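Long-range contacts in dihydrofolate reductase (Moritella profunda, PDB 2ZZA), which reduces 7,8-dihydrofolate to 5,6,7,8-tetrahydrofolate with NADPH, a step that probably supports glycine, purine and DNA-precursor synthesis: residues Ile41-Asn46 and Asn60-Arg65; Ile2-Ala7 and Glu92-Gly97; Lys20-Leu25 and Leu119-Asp124. All coordinates share one frame; numbering follows the deposited sequence.

Interaction 1: Ile41-Asn46 and Asn60-Arg65; sequences IVMGRN and NIVLSR. With NAP (NADP nicotinamide-adenine-dinucleotide phosphate), chain C.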
loop_
_atom_site.group_PDB
_atom_site.type_symbol
_atom_site.label_atom_id
_atom_site.label_comp_id
_atom_site.label_asym_id
_atom_site.label_seq_id
_atom_site.Cartn_x
_atom_site.Cartn_y
_atom_site.Cartn_z
ATOM N N ILE A 41 3.693 8.164 -3.990
ATOM C CA ILE A 41 2.906 7.242 -3.182
ATOM C C ILE A 41 1.722 8.008 -2.610
ATOM O O ILE A 41 1.885 9.097 -2.067
ATOM C CB ILE A 41 3.737 6.613 -2.035
ATOM C CG1 ILE A 41 4.410 7.708 -1.204
ATOM C CG2 ILE A 41 4.774 5.644 -2.620
ATOM C CD1 ILE A 41 5.163 7.176 0.000
ATOM N N VAL A 42 0.529 7.439 -2.764
ATOM C CA VAL A 42 -0.709 8.043 -2.282
ATOM C C VAL A 42 -1.212 7.245 -1.085
ATOM O O VAL A 42 -1.349 6.024 -1.164
ATOM C CB VAL A 42 -1.789 8.025 -3.380
ATOM C CG1 VAL A 42 -3.074 8.631 -2.852
ATOM C CG2 VAL A 42 -1.290 8.781 -4.609
ATOM N N MET A 43 -1.506 7.940 0.010
ATOM C CA MET A 43 -1.947 7.276 1.228
ATOM C C MET A 43 -3.016 8.060 1.979
ATOM O O MET A 43 -3.147 9.275 1.814
ATOM C CB MET A 43 -0.747 7.097 2.156
ATOM C CG MET A 43 -0.184 8.435 2.631
ATOM S SD MET A 43 1.375 8.326 3.497
ATOM C CE MET A 43 2.507 8.702 2.172
ATOM N N GLY A 44 -3.773 7.362 2.818
ATOM C CA GLY A 44 -4.787 8.042 3.602
ATOM C C GLY A 44 -4.118 8.694 4.798
ATOM O O GLY A 44 -2.983 8.352 5.147
ATOM N N ARG A 45 -4.815 9.629 5.434
ATOM C CA ARG A 45 -4.275 10.329 6.595
ATOM C C ARG A 45 -3.832 9.370 7.700
ATOM O O ARG A 45 -2.779 9.560 8.304
ATOM C CB ARG A 45 -5.324 11.292 7.163
ATOM C CG ARG A 45 -4.864 12.084 8.386
ATOM C CD ARG A 45 -6.030 12.332 9.318
ATOM N NE ARG A 45 -5.711 13.206 10.444
ATOM C CZ ARG A 45 -6.299 14.382 10.660
ATOM N NH1 ARG A 45 -5.959 15.115 11.711
ATOM N NH2 ARG A 45 -7.223 14.829 9.816
ATOM N N ASN A 46 -4.640 8.349 7.973
ATOM C CA ASN A 46 -4.305 7.403 9.027
ATOM C C ASN A 46 -3.005 6.664 8.744
ATOM O O ASN A 46 -2.175 6.491 9.640
ATOM C CB ASN A 46 -5.444 6.400 9.237
ATOM C CG ASN A 46 -6.718 7.063 9.745
ATOM O OD1 ASN A 46 -6.683 8.154 10.311
ATOM N ND2 ASN A 46 -7.848 6.395 9.557
ATOM N N ASN A 60 5.420 12.112 -1.427
ATOM C CA ASN A 60 4.399 11.657 -0.480
ATOM C C ASN A 60 3.118 12.464 -0.606
ATOM O O ASN A 60 3.100 13.657 -0.314
ATOM C CB ASN A 60 4.914 11.760 0.959
ATOM C CG ASN A 60 6.040 10.785 1.254
ATOM O OD1 ASN A 60 7.086 10.797 0.594
ATOM N ND2 ASN A 60 5.836 9.940 2.253
ATOM N N ILE A 61 2.048 11.802 -1.036
ATOM C CA ILE A 61 0.748 12.444 -1.206
ATOM C C ILE A 61 -0.219 11.844 -0.192
ATOM O O ILE A 61 -0.464 10.642 -0.208
ATOM C CB ILE A 61 0.208 12.216 -2.635
ATOM C CG1 ILE A 61 1.142 12.883 -3.645
ATOM C CG2 ILE A 61 -1.211 12.774 -2.756
ATOM C CD1 ILE A 61 0.870 12.498 -5.088
ATOM N N VAL A 62 -0.759 12.689 0.681
ATOM C CA VAL A 62 -1.674 12.262 1.731
ATOM C C VAL A 62 -3.087 12.802 1.534
ATOM O O VAL A 62 -3.284 13.990 1.270
ATOM C CB VAL A 62 -1.152 12.715 3.116
ATOM C CG1 VAL A 62 -2.094 12.250 4.216
ATOM C CG2 VAL A 62 0.258 12.175 3.332
ATOM N N LEU A 63 -4.070 11.920 1.681
ATOM C CA LEU A 63 -5.465 12.288 1.510
ATOM C C LEU A 63 -6.142 12.640 2.820
ATOM O O LEU A 63 -6.137 11.861 3.770
ATOM C CB LEU A 63 -6.230 11.146 0.840
ATOM C CG LEU A 63 -6.047 10.976 -0.667
ATOM C CD1 LEU A 63 -6.245 9.519 -1.020
ATOM C CD2 LEU A 63 -7.032 11.857 -1.415
ATOM N N SER A 64 -6.722 13.830 2.860
ATOM C CA SER A 64 -7.431 14.291 4.040
ATOM C C SER A 64 -8.372 15.413 3.661
ATOM O O SER A 64 -8.016 16.286 2.874
ATOM C CB SER A 64 -6.453 14.790 5.097
ATOM O OG SER A 64 -7.154 15.361 6.180
ATOM N N ARG A 65 -9.581 15.379 4.209
ATOM C CA ARG A 65 -10.551 16.424 3.934
ATOM C C ARG A 65 -10.463 17.536 4.971
ATOM O O ARG A 65 -11.234 18.494 4.931
ATOM C CB ARG A 65 -11.961 15.844 3.878
ATOM C CG ARG A 65 -12.233 15.162 2.557
ATOM C CD ARG A 65 -13.636 14.623 2.472
ATOM N NE ARG A 65 -13.828 13.473 3.344
ATOM C CZ ARG A 65 -14.307 12.302 2.932
ATOM N NH1 ARG A 65 -14.450 11.304 3.791
ATOM N NH2 ARG A 65 -14.642 12.132 1.658
HETATM P PA NAP C . -6.546 5.234 5.907
HETATM O O1A NAP C . -7.222 4.629 4.737
HETATM O O2A NAP C . -4.941 5.193 5.786
HETATM O O5B NAP C . -6.918 6.788 6.081
HETATM C C5B NAP C . -8.287 7.173 6.229
HETATM C C4B NAP C . -8.423 8.695 6.162
HETATM O O4B NAP C . -7.955 9.213 4.907
HETATM C C3B NAP C . -9.886 9.130 6.237
HETATM O O3B NAP C . -10.303 9.116 7.605
HETATM C C2B NAP C . -9.691 10.571 5.771
HETATM O O2B NAP C . -8.983 11.309 6.768
HETATM C C1B NAP C . -8.764 10.356 4.572
HETATM N N9A NAP C . -9.545 10.028 3.359
HETATM C C8A NAP C . -10.019 8.831 3.018
HETATM N N7A NAP C . -10.629 8.915 1.838
HETATM C C5A NAP C . -10.544 10.175 1.422
HETATM C C6A NAP C . -10.965 10.852 0.285
HETATM N N6A NAP C . -11.613 10.211 -0.683
HETATM N N1A NAP C . -10.696 12.161 0.173
HETATM C C2A NAP C . -10.041 12.806 1.121
HETATM N N3A NAP C . -9.625 12.193 2.216
HETATM C C4A NAP C . -9.857 10.886 2.394
HETATM O O3 NAP C . -6.910 4.555 7.324
HETATM P PN NAP C . -7.273 2.997 7.530
HETATM O O1N NAP C . -7.632 3.105 8.960
HETATM O O2N NAP C . -8.244 2.840 6.424
HETATM O O5D NAP C . -5.772 2.538 7.170
HETATM C C5D NAP C . -4.752 2.530 8.174
HETATM C C4D NAP C . -4.582 1.141 8.791
HETATM O O4D NAP C . -4.162 0.270 7.723
HETATM C C3D NAP C . -3.434 1.149 9.803
HETATM O O3D NAP C . -3.525 0.045 10.707
HETATM C C2D NAP C . -2.231 0.963 8.883
HETATM O O2D NAP C . -1.123 0.420 9.607
HETATM C C1D NAP C . -2.800 -0.123 7.968
HETATM N N1N NAP C . -2.040 -0.280 6.708
HETATM C C2N NAP C . -1.497 -1.526 6.367
HETATM C C3N NAP C . -0.868 -1.690 5.139
HETATM C C7N NAP C . -0.298 -3.055 4.743
HETATM O O7N NAP C . 0.038 -3.285 3.583
HETATM N N7N NAP C . -0.222 -3.947 5.727
HETATM C C4N NAP C . -0.775 -0.619 4.258
HETATM C C5N NAP C . -1.301 0.624 4.594
HETATM C C6N NAP C . -1.932 0.797 5.820
HETATM P P2B NAP C . -9.497 12.774 7.184
HETATM O O1X NAP C . -8.386 13.652 7.620
HETATM O O2X NAP C . -10.290 13.365 5.915
HETATM O O3X NAP C . -10.585 12.522 8.344
#
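Met43 and Val62 meet on one face of the central sheet. Met43 CG comes 3.8 Å from Val62 CG2, and the two side chains cross obliquely. CG of Met43 sits between its own backbone N and carbonyl carbon (chi1 65°). The chain then bends at chi3, which brings the S-methyl end against the Asn60 side chain. Ile41 shares this face and runs alongside Asn60. Phe48 of helix 45-51 packs on Met43 and Val62.

The other face carries Val42, Ile61 and Leu63. Val42 CG1 touches Leu63 CD1 at 3.8 Å, while its CG2 branch faces Ile61 CB. Helix 80-87 covers these residues.

The two strands are parallel neighbours, the first and last elements of a beta-alpha-beta unit whose helix is 45-51. Ile61 N bonds Ile41 O at 2.9 Å, Met43 N bonds Ile61 O, and Leu63 N bonds Met43 O at 2.8 Å.

NADP lies across the C-terminal ends of the strands. Arg45 NH2 donates a hydrogen bond of 2.7 Å to the phosphate oxygen O1X of NADP, which lies at the edge of the guanidinium and in its plane. Ser64 OG bonds the same NADP O1X at 2.6 Å. Arg65 N reaches NADP O2X at 2.7 Å along an almost straight bond (178°), and the Arg65 guanidinium lays one face over adenine C6A. Gly44 CA lies 3.5 Å from NADP O5B. Arg45 has further partners: NE forms a salt bridge with Glu49, and NH2 also bonds Gln66.

Backbone bonds tie the strands together and apolar side chains pack on both faces, while the polar groups at the strand ends grip the 2'-phosphate. Two bonds on O1X and one on O2X are consistent with selection of NADP over a cofactor lacking that phosphate.

Interaction 2: Ile2-Ala7 and Glu92-Gly97; sequences IVSMIA and ELMIIG. With FOL (folic acid), chain D.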
loop_
_atom_site.group_PDB
_atom_site.type_symbol
_atom_site.label_atom_id
_atom_site.label_comp_id
_atom_site.label_asym_id
_atom_site.label_seq_id
_atom_site.Cartn_x
_atom_site.Cartn_y
_atom_site.Cartn_z
ATOM N N ILE A 2 -0.530 4.703 -14.678
ATOM C CA ILE A 2 -0.956 3.392 -14.204
ATOM C C ILE A 2 -1.295 3.490 -12.721
ATOM O O ILE A 2 -0.523 4.037 -11.931
ATOM C CB ILE A 2 0.161 2.349 -14.401
ATOM C CG1 ILE A 2 0.358 2.093 -15.895
ATOM C CG2 ILE A 2 -0.180 1.057 -13.662
ATOM C CD1 ILE A 2 1.591 1.288 -16.222
ATOM N N VAL A 3 -2.457 2.972 -12.342
ATOM C CA VAL A 3 -2.864 3.010 -10.946
ATOM C C VAL A 3 -2.582 1.661 -10.297
ATOM O O VAL A 3 -3.255 0.669 -10.576
ATOM C CB VAL A 3 -4.363 3.355 -10.806
ATOM C CG1 VAL A 3 -4.789 3.259 -9.350
ATOM C CG2 VAL A 3 -4.616 4.763 -11.339
ATOM N N SER A 4 -1.572 1.638 -9.436
ATOM C CA SER A 4 -1.174 0.419 -8.747
ATOM C C SER A 4 -1.411 0.560 -7.262
ATOM O O SER A 4 -1.374 1.664 -6.726
ATOM C CB SER A 4 0.311 0.134 -8.980
ATOM O OG SER A 4 0.618 0.109 -10.359
ATOM N N MET A 5 -1.665 -0.563 -6.599
ATOM C CA MET A 5 -1.870 -0.558 -5.162
ATOM C C MET A 5 -0.938 -1.610 -4.595
ATOM O O MET A 5 -0.833 -2.713 -5.136
ATOM C CB MET A 5 -3.325 -0.888 -4.801
ATOM C CG MET A 5 -4.359 -0.048 -5.543
ATOM S SD MET A 5 -5.925 0.148 -4.671
ATOM C CE MET A 5 -6.451 -1.557 -4.455
ATOM N N ILE A 6 -0.254 -1.262 -3.511
ATOM C CA ILE A 6 0.674 -2.177 -2.872
ATOM C C ILE A 6 0.306 -2.377 -1.407
ATOM O O ILE A 6 0.029 -1.415 -0.685
ATOM C CB ILE A 6 2.137 -1.666 -3.012
ATOM C CG1 ILE A 6 3.094 -2.584 -2.242
ATOM C CG2 ILE A 6 2.240 -0.211 -2.550
ATOM C CD1 ILE A 6 4.569 -2.418 -2.658
ATOM N N ALA A 7 0.279 -3.636 -0.981
ATOM C CA ALA A 7 -0.068 -3.971 0.392
ATOM C C ALA A 7 0.478 -5.331 0.794
ATOM O O ALA A 7 0.805 -6.147 -0.060
ATOM C CB ALA A 7 -1.580 -3.969 0.557
ATOM N N GLU A 92 3.695 5.625 -13.375
ATOM C CA GLU A 92 2.929 4.833 -12.427
ATOM C C GLU A 92 2.802 5.518 -11.082
ATOM O O GLU A 92 3.724 6.172 -10.607
ATOM C CB GLU A 92 3.595 3.468 -12.261
ATOM C CG GLU A 92 2.956 2.548 -11.234
ATOM C CD GLU A 92 3.719 1.246 -11.110
ATOM O OE1 GLU A 92 4.963 1.305 -10.977
ATOM O OE2 GLU A 92 3.083 0.171 -11.144
ATOM N N LEU A 93 1.636 5.341 -10.481
ATOM C CA LEU A 93 1.299 5.912 -9.190
ATOM C C LEU A 93 1.063 4.744 -8.227
ATOM O O LEU A 93 0.449 3.745 -8.603
ATOM C CB LEU A 93 0.047 6.772 -9.388
ATOM C CG LEU A 93 -1.011 7.114 -8.353
ATOM C CD1 LEU A 93 -1.833 8.267 -8.907
ATOM C CD2 LEU A 93 -1.905 5.916 -8.067
ATOM N N MET A 94 1.563 4.853 -6.998
ATOM C CA MET A 94 1.405 3.768 -6.030
ATOM C C MET A 94 0.485 4.102 -4.860
ATOM O O MET A 94 0.822 4.949 -4.029
ATOM C CB MET A 94 2.768 3.350 -5.452
ATOM C CG MET A 94 3.808 2.896 -6.470
ATOM S SD MET A 94 3.426 1.332 -7.282
ATOM C CE MET A 94 3.964 0.175 -6.062
ATOM N N ILE A 95 -0.663 3.433 -4.794
ATOM C CA ILE A 95 -1.607 3.619 -3.684
ATOM C C ILE A 95 -1.055 2.703 -2.588
ATOM O O ILE A 95 -1.086 1.482 -2.736
ATOM C CB ILE A 95 -3.031 3.136 -4.053
ATOM C CG1 ILE A 95 -3.605 3.993 -5.186
ATOM C CG2 ILE A 95 -3.933 3.196 -2.821
ATOM C CD1 ILE A 95 -3.727 5.434 -4.843
ATOM N N ILE A 96 -0.598 3.262 -1.533
ATOM C CA ILE A 96 -0.055 2.568 -0.423
ATOM C C ILE A 96 -0.950 2.343 0.803
ATOM O O ILE A 96 -0.540 1.961 1.778
ATOM C CB ILE A 96 1.206 3.079 0.002
ATOM C CG1 ILE A 96 1.004 4.370 0.701
ATOM C CG2 ILE A 96 2.262 3.075 -1.011
ATOM C CD1 ILE A 96 1.865 4.748 1.392
ATOM N N GLY A 97 -2.200 2.586 0.588
ATOM C CA GLY A 97 -3.297 2.438 1.495
ATOM C C GLY A 97 -3.648 3.584 2.491
ATOM O O GLY A 97 -3.176 4.490 2.488
HETATM N N1 FOL D . 3.002 -2.787 1.580
HETATM C C2 FOL D . 3.811 -3.828 1.825
HETATM N NA2 FOL D . 4.107 -4.678 0.846
HETATM N N3 FOL D . 4.371 -4.000 3.097
HETATM C C4 FOL D . 4.084 -3.068 4.101
HETATM O O4 FOL D . 4.578 -3.180 5.222
HETATM C C4A FOL D . 3.249 -1.997 3.805
HETATM N N5 FOL D . 3.019 -1.045 4.719
HETATM C C6 FOL D . 2.285 0.027 4.391
HETATM C C7 FOL D . 1.757 0.134 3.108
HETATM N N8 FOL D . 1.977 -0.810 2.212
HETATM C C8A FOL D . 2.718 -1.881 2.525
HETATM C C9 FOL D . 2.040 1.153 5.398
HETATM N N10 FOL D . 2.963 1.096 6.543
HETATM C C11 FOL D . 6.993 1.930 6.275
HETATM C C12 FOL D . 6.418 1.605 7.500
HETATM C C13 FOL D . 5.059 1.325 7.578
HETATM C C14 FOL D . 4.261 1.371 6.439
HETATM C C15 FOL D . 4.838 1.692 5.215
HETATM C C16 FOL D . 6.199 1.967 5.133
HETATM C C FOL D . 8.488 2.251 6.193
HETATM O O FOL D . 9.105 2.655 7.178
HETATM N N FOL D . 9.041 2.074 4.996
HETATM C CA FOL D . 10.460 2.351 4.726
HETATM C CB FOL D . 11.293 1.071 4.819
HETATM C CG FOL D . 11.421 0.562 6.257
HETATM C CD FOL D . 12.263 1.509 7.116
HETATM O OE1 FOL D . 12.875 2.424 6.524
HETATM O OE2 FOL D . 12.291 1.285 8.346
HETATM C CT FOL D . 10.578 2.917 3.309
HETATM O O1 FOL D . 9.671 2.607 2.506
HETATM O O2 FOL D . 11.569 3.638 3.063
#
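Ile6 CG2 lies 3.6 Å from Ile96 CG2 and also touches Met94 CE. Ile6 CG1 stands anti to the backbone N (chi1 176°), which places that branch 3.8 Å from folate N1, at the pterin ring. Phe32 and Ala35 of helix 26-36 pack against Ile6 as well.

Ile95 shares a face of the sheet with Val3 and Met5. Its CB rests 3.8 Å from Met5 CG, and the two side chains run next to each other. The backbone N of Ile95 gives a nearly straight bond (177°) to Ser4 O at 2.7 Å, and its O accepts the N-H of Ile6.

These strands, 2-9 and 92-95, are parallel neighbours in the middle of the mixed eight-stranded sheet of the dihydrofolate reductase fold. Their C-terminal ends reach the pterin, where Ile96 O comes 3.2 Å from folate C7.

Ser4 makes the polar contact. Its OG donates to Glu92 OE2 at 2.6 Å, on the anti side and 24° out of the carboxylate plane. The same OE2 takes a salt bridge from Arg111 and a bond from Tyr113 OH, while OE1 pairs with Lys39. With an alanine at Glu92, the Ser4 hydroxyl would probably lose its acceptor, and Arg111 and Lys39 would be left without this counter-charge.

Interaction 3: Lys20-Leu25 and Leu119-Asp124; sequences KMPWHL and LTTEGD. With NAP (NADP nicotinamide-adenine-dinucleotide phosphate), chain C.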
loop_
_atom_site.group_PDB
_atom_site.type_symbol
_atom_site.label_atom_id
_atom_site.label_comp_id
_atom_site.label_asym_id
_atom_site.label_seq_id
_atom_site.Cartn_x
_atom_site.Cartn_y
_atom_site.Cartn_z
ATOM N N LYS A 20 -1.356 0.297 13.215
ATOM C CA LYS A 20 -0.003 -0.239 13.092
ATOM C C LYS A 20 -0.101 -1.551 12.336
ATOM O O LYS A 20 -1.195 -2.055 12.102
ATOM C CB LYS A 20 0.616 -0.510 14.464
ATOM C CG LYS A 20 0.804 0.714 15.341
ATOM C CD LYS A 20 1.275 0.314 16.739
ATOM C CE LYS A 20 0.322 -0.692 17.377
ATOM N NZ LYS A 20 0.523 -0.845 18.849
ATOM N N MET A 21 1.044 -2.095 11.944
ATOM C CA MET A 21 1.090 -3.370 11.236
ATOM C C MET A 21 1.143 -4.433 12.331
ATOM O O MET A 21 1.880 -4.279 13.301
ATOM C CB MET A 21 2.355 -3.441 10.390
ATOM C CG MET A 21 2.547 -2.259 9.461
ATOM S SD MET A 21 1.855 -2.609 7.874
ATOM C CE MET A 21 2.824 -3.999 7.426
ATOM N N PRO A 22 0.357 -5.513 12.200
ATOM C CA PRO A 22 0.320 -6.594 13.189
ATOM C C PRO A 22 1.517 -7.542 13.137
ATOM O O PRO A 22 1.458 -8.640 13.684
ATOM C CB PRO A 22 -0.980 -7.335 12.853
ATOM C CG PRO A 22 -1.778 -6.343 12.081
ATOM C CD PRO A 22 -0.743 -5.666 11.238
ATOM N N TRP A 23 2.590 -7.131 12.472
ATOM C CA TRP A 23 3.776 -7.975 12.357
ATOM C C TRP A 23 4.993 -7.114 12.061
ATOM O O TRP A 23 4.872 -5.907 11.864
ATOM C CB TRP A 23 3.587 -8.989 11.219
ATOM C CG TRP A 23 3.330 -8.327 9.895
ATOM C CD1 TRP A 23 4.247 -7.702 9.097
ATOM C CD2 TRP A 23 2.060 -8.158 9.252
ATOM N NE1 TRP A 23 3.626 -7.149 7.998
ATOM C CE2 TRP A 23 2.285 -7.413 8.070
ATOM C CE3 TRP A 23 0.754 -8.561 9.562
ATOM C CZ2 TRP A 23 1.249 -7.062 7.197
ATOM C CZ3 TRP A 23 -0.275 -8.210 8.692
ATOM C CH2 TRP A 23 -0.017 -7.466 7.524
ATOM N N HIS A 24 6.161 -7.744 12.023
ATOM C CA HIS A 24 7.399 -7.033 11.724
ATOM C C HIS A 24 8.331 -7.872 10.854
ATOM O O HIS A 24 8.979 -8.808 11.325
ATOM C CB HIS A 24 8.124 -6.634 13.006
ATOM C CG HIS A 24 9.374 -5.849 12.758
ATOM N ND1 HIS A 24 9.377 -4.657 12.063
ATOM C CD2 HIS A 24 10.666 -6.100 13.081
ATOM C CE1 HIS A 24 10.615 -4.209 11.968
ATOM N NE2 HIS A 24 11.417 -5.066 12.576
ATOM N N LEU A 25 8.387 -7.526 9.574
ATOM C CA LEU A 25 9.230 -8.227 8.620
ATOM C C LEU A 25 10.078 -7.174 7.914
ATOM O O LEU A 25 9.706 -6.666 6.856
ATOM C CB LEU A 25 8.361 -8.982 7.610
ATOM C CG LEU A 25 7.444 -10.077 8.171
ATOM C CD1 LEU A 25 6.525 -10.591 7.070
ATOM C CD2 LEU A 25 8.284 -11.219 8.736
ATOM N N LEU A 119 0.249 -15.924 8.066
ATOM C CA LEU A 119 -0.009 -15.616 9.459
ATOM C C LEU A 119 -1.476 -15.277 9.704
ATOM O O LEU A 119 -2.101 -14.581 8.904
ATOM C CB LEU A 119 0.863 -14.428 9.871
ATOM C CG LEU A 119 0.589 -13.738 11.206
ATOM C CD1 LEU A 119 1.132 -14.592 12.349
ATOM C CD2 LEU A 119 1.245 -12.367 11.205
ATOM N N THR A 120 -2.025 -15.779 10.804
ATOM C CA THR A 120 -3.406 -15.489 11.167
ATOM C C THR A 120 -3.318 -14.647 12.420
ATOM O O THR A 120 -2.867 -15.120 13.459
ATOM C CB THR A 120 -4.205 -16.772 11.464
ATOM O OG1 THR A 120 -4.368 -17.513 10.251
ATOM C CG2 THR A 120 -5.580 -16.433 12.023
ATOM N N THR A 121 -3.732 -13.392 12.313
ATOM C CA THR A 121 -3.664 -12.473 13.436
ATOM C C THR A 121 -4.886 -11.547 13.503
ATOM O O THR A 121 -5.617 -11.374 12.523
ATOM C CB THR A 121 -2.357 -11.632 13.352
ATOM O OG1 THR A 121 -2.200 -10.858 14.545
ATOM C CG2 THR A 121 -2.390 -10.704 12.146
ATOM N N GLU A 122 -5.105 -10.963 14.675
ATOM C CA GLU A 122 -6.226 -10.057 14.889
ATOM C C GLU A 122 -6.033 -8.763 14.101
ATOM O O GLU A 122 -4.912 -8.273 13.964
ATOM C CB GLU A 122 -6.349 -9.745 16.385
ATOM C CG GLU A 122 -7.290 -8.603 16.721
ATOM C CD GLU A 122 -7.334 -8.299 18.207
ATOM O OE1 GLU A 122 -6.367 -8.656 18.919
ATOM O OE2 GLU A 122 -8.326 -7.687 18.661
ATOM N N GLY A 123 -7.126 -8.208 13.587
ATOM C CA GLY A 123 -7.023 -6.969 12.835
ATOM C C GLY A 123 -8.233 -6.066 12.975
ATOM O O GLY A 123 -9.278 -6.493 13.465
ATOM N N ASP A 124 -8.088 -4.810 12.564
ATOM C CA ASP A 124 -9.196 -3.866 12.605
ATOM C C ASP A 124 -9.270 -3.120 11.276
ATOM O O ASP A 124 -10.007 -2.148 11.130
ATOM C CB ASP A 124 -9.075 -2.882 13.786
ATOM C CG ASP A 124 -7.851 -1.980 13.706
ATOM O OD1 ASP A 124 -7.209 -1.887 12.636
ATOM O OD2 ASP A 124 -7.541 -1.340 14.738
HETATM P PA NAP C . -6.546 5.234 5.907
HETATM O O1A NAP C . -7.222 4.629 4.737
HETATM O O2A NAP C . -4.941 5.193 5.786
HETATM O O5B NAP C . -6.918 6.788 6.081
HETATM C C5B NAP C . -8.287 7.173 6.229
HETATM C C4B NAP C . -8.423 8.695 6.162
HETATM O O4B NAP C . -7.955 9.213 4.907
HETATM C C3B NAP C . -9.886 9.130 6.237
HETATM O O3B NAP C . -10.303 9.116 7.605
HETATM C C2B NAP C . -9.691 10.571 5.771
HETATM O O2B NAP C . -8.983 11.309 6.768
HETATM C C1B NAP C . -8.764 10.356 4.572
HETATM N N9A NAP C . -9.545 10.028 3.359
HETATM C C8A NAP C . -10.019 8.831 3.018
HETATM N N7A NAP C . -10.629 8.915 1.838
HETATM C C5A NAP C . -10.544 10.175 1.422
HETATM C C6A NAP C . -10.965 10.852 0.285
HETATM N N6A NAP C . -11.613 10.211 -0.683
HETATM N N1A NAP C . -10.696 12.161 0.173
HETATM C C2A NAP C . -10.041 12.806 1.121
HETATM N N3A NAP C . -9.625 12.193 2.216
HETATM C C4A NAP C . -9.857 10.886 2.394
HETATM O O3 NAP C . -6.910 4.555 7.324
HETATM P PN NAP C . -7.273 2.997 7.530
HETATM O O1N NAP C . -7.632 3.105 8.960
HETATM O O2N NAP C . -8.244 2.840 6.424
HETATM O O5D NAP C . -5.772 2.538 7.170
HETATM C C5D NAP C . -4.752 2.530 8.174
HETATM C C4D NAP C . -4.582 1.141 8.791
HETATM O O4D NAP C . -4.162 0.270 7.723
HETATM C C3D NAP C . -3.434 1.149 9.803
HETATM O O3D NAP C . -3.525 0.045 10.707
HETATM C C2D NAP C . -2.231 0.963 8.883
HETATM O O2D NAP C . -1.123 0.420 9.607
HETATM C C1D NAP C . -2.800 -0.123 7.968
HETATM N N1N NAP C . -2.040 -0.280 6.708
HETATM C C2N NAP C . -1.497 -1.526 6.367
HETATM C C3N NAP C . -0.868 -1.690 5.139
HETATM C C7N NAP C . -0.298 -3.055 4.743
HETATM O O7N NAP C . 0.038 -3.285 3.583
HETATM N N7N NAP C . -0.222 -3.947 5.727
HETATM C C4N NAP C . -0.775 -0.619 4.258
HETATM C C5N NAP C . -1.301 0.624 4.594
HETATM C C6N NAP C . -1.932 0.797 5.820
HETATM P P2B NAP C . -9.497 12.774 7.184
HETATM O O1X NAP C . -8.386 13.652 7.620
HETATM O O2X NAP C . -10.290 13.365 5.915
HETATM O O3X NAP C . -10.585 12.522 8.344
#
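Trp23 turns its indole toward its neighbour Pro22 and toward Leu119 across the contact. One face of the indole carries Pro22 CD, 3.5 Å above the plane and shifted toward the rim. Leu119 CD2 comes in at an oblique angle, 4.1 Å from Trp23 CB and next to CE3. The carboxamide N7N of NADP also approaches obliquely, 3.7 Å from Trp23 CZ2.

The segment 20-25 belongs to the flexible active-site loop of dihydrofolate reductases, which leads into helix 26-36. The segment 119-124 lies in the loop after strand 111-117 and probably corresponds to the FG loop of the family. In well-studied relatives these two loops pack together when the active site is closed over its ligands. The bond from Asp18 N to Asp124 OD2, beside this contact, is consistent with that state.

No hydrogen bond links the two segments. Pro22 CB touches Thr121 CG2 at 3.7 Å, while Pro22 CG approaches the backbone O of Glu122. A chi1 of 58° swings the Trp23 ring back over its own backbone, against the proline. Ile117 and Ala10 also touch the Trp23 side chain. Within these segments the contact is small and mainly apolar; polar links between the loops are made beside it, by Asp124.

The active-site loop also closes on the cofactor. The ribose hydroxyl O3D of NADP gives Lys20 O a weak bond of 3.4 Å. At the nicotinamide end, Met21 SD sits 3.3 Å from the carboxamide N7N of NADP.

How the interactions relate
Interactions 1 and 2 are buried and belong to one sheet. Strands 40-44 and 92-95 are neighbours in it, so the two contacts touch. Val42 N probably bonds Met94 O, Val42 O probably bonds Ile96 N, and Met43 packs on Ile96. Both join parallel strands by backbone bonds and apolar packing. Interaction 2 also buries a Ser4-Glu92 hydrogen bond on one face, whereas the charged side chains of interaction 1 gather at the cofactor phosphate. Interaction 3 lies at the surface between two loops, with no hydrogen bond of its own, its centre about 21 Å from the other two centres. It shares NADP with interaction 1, which grips the adenosine end while interaction 3 touches the nicotinamide end.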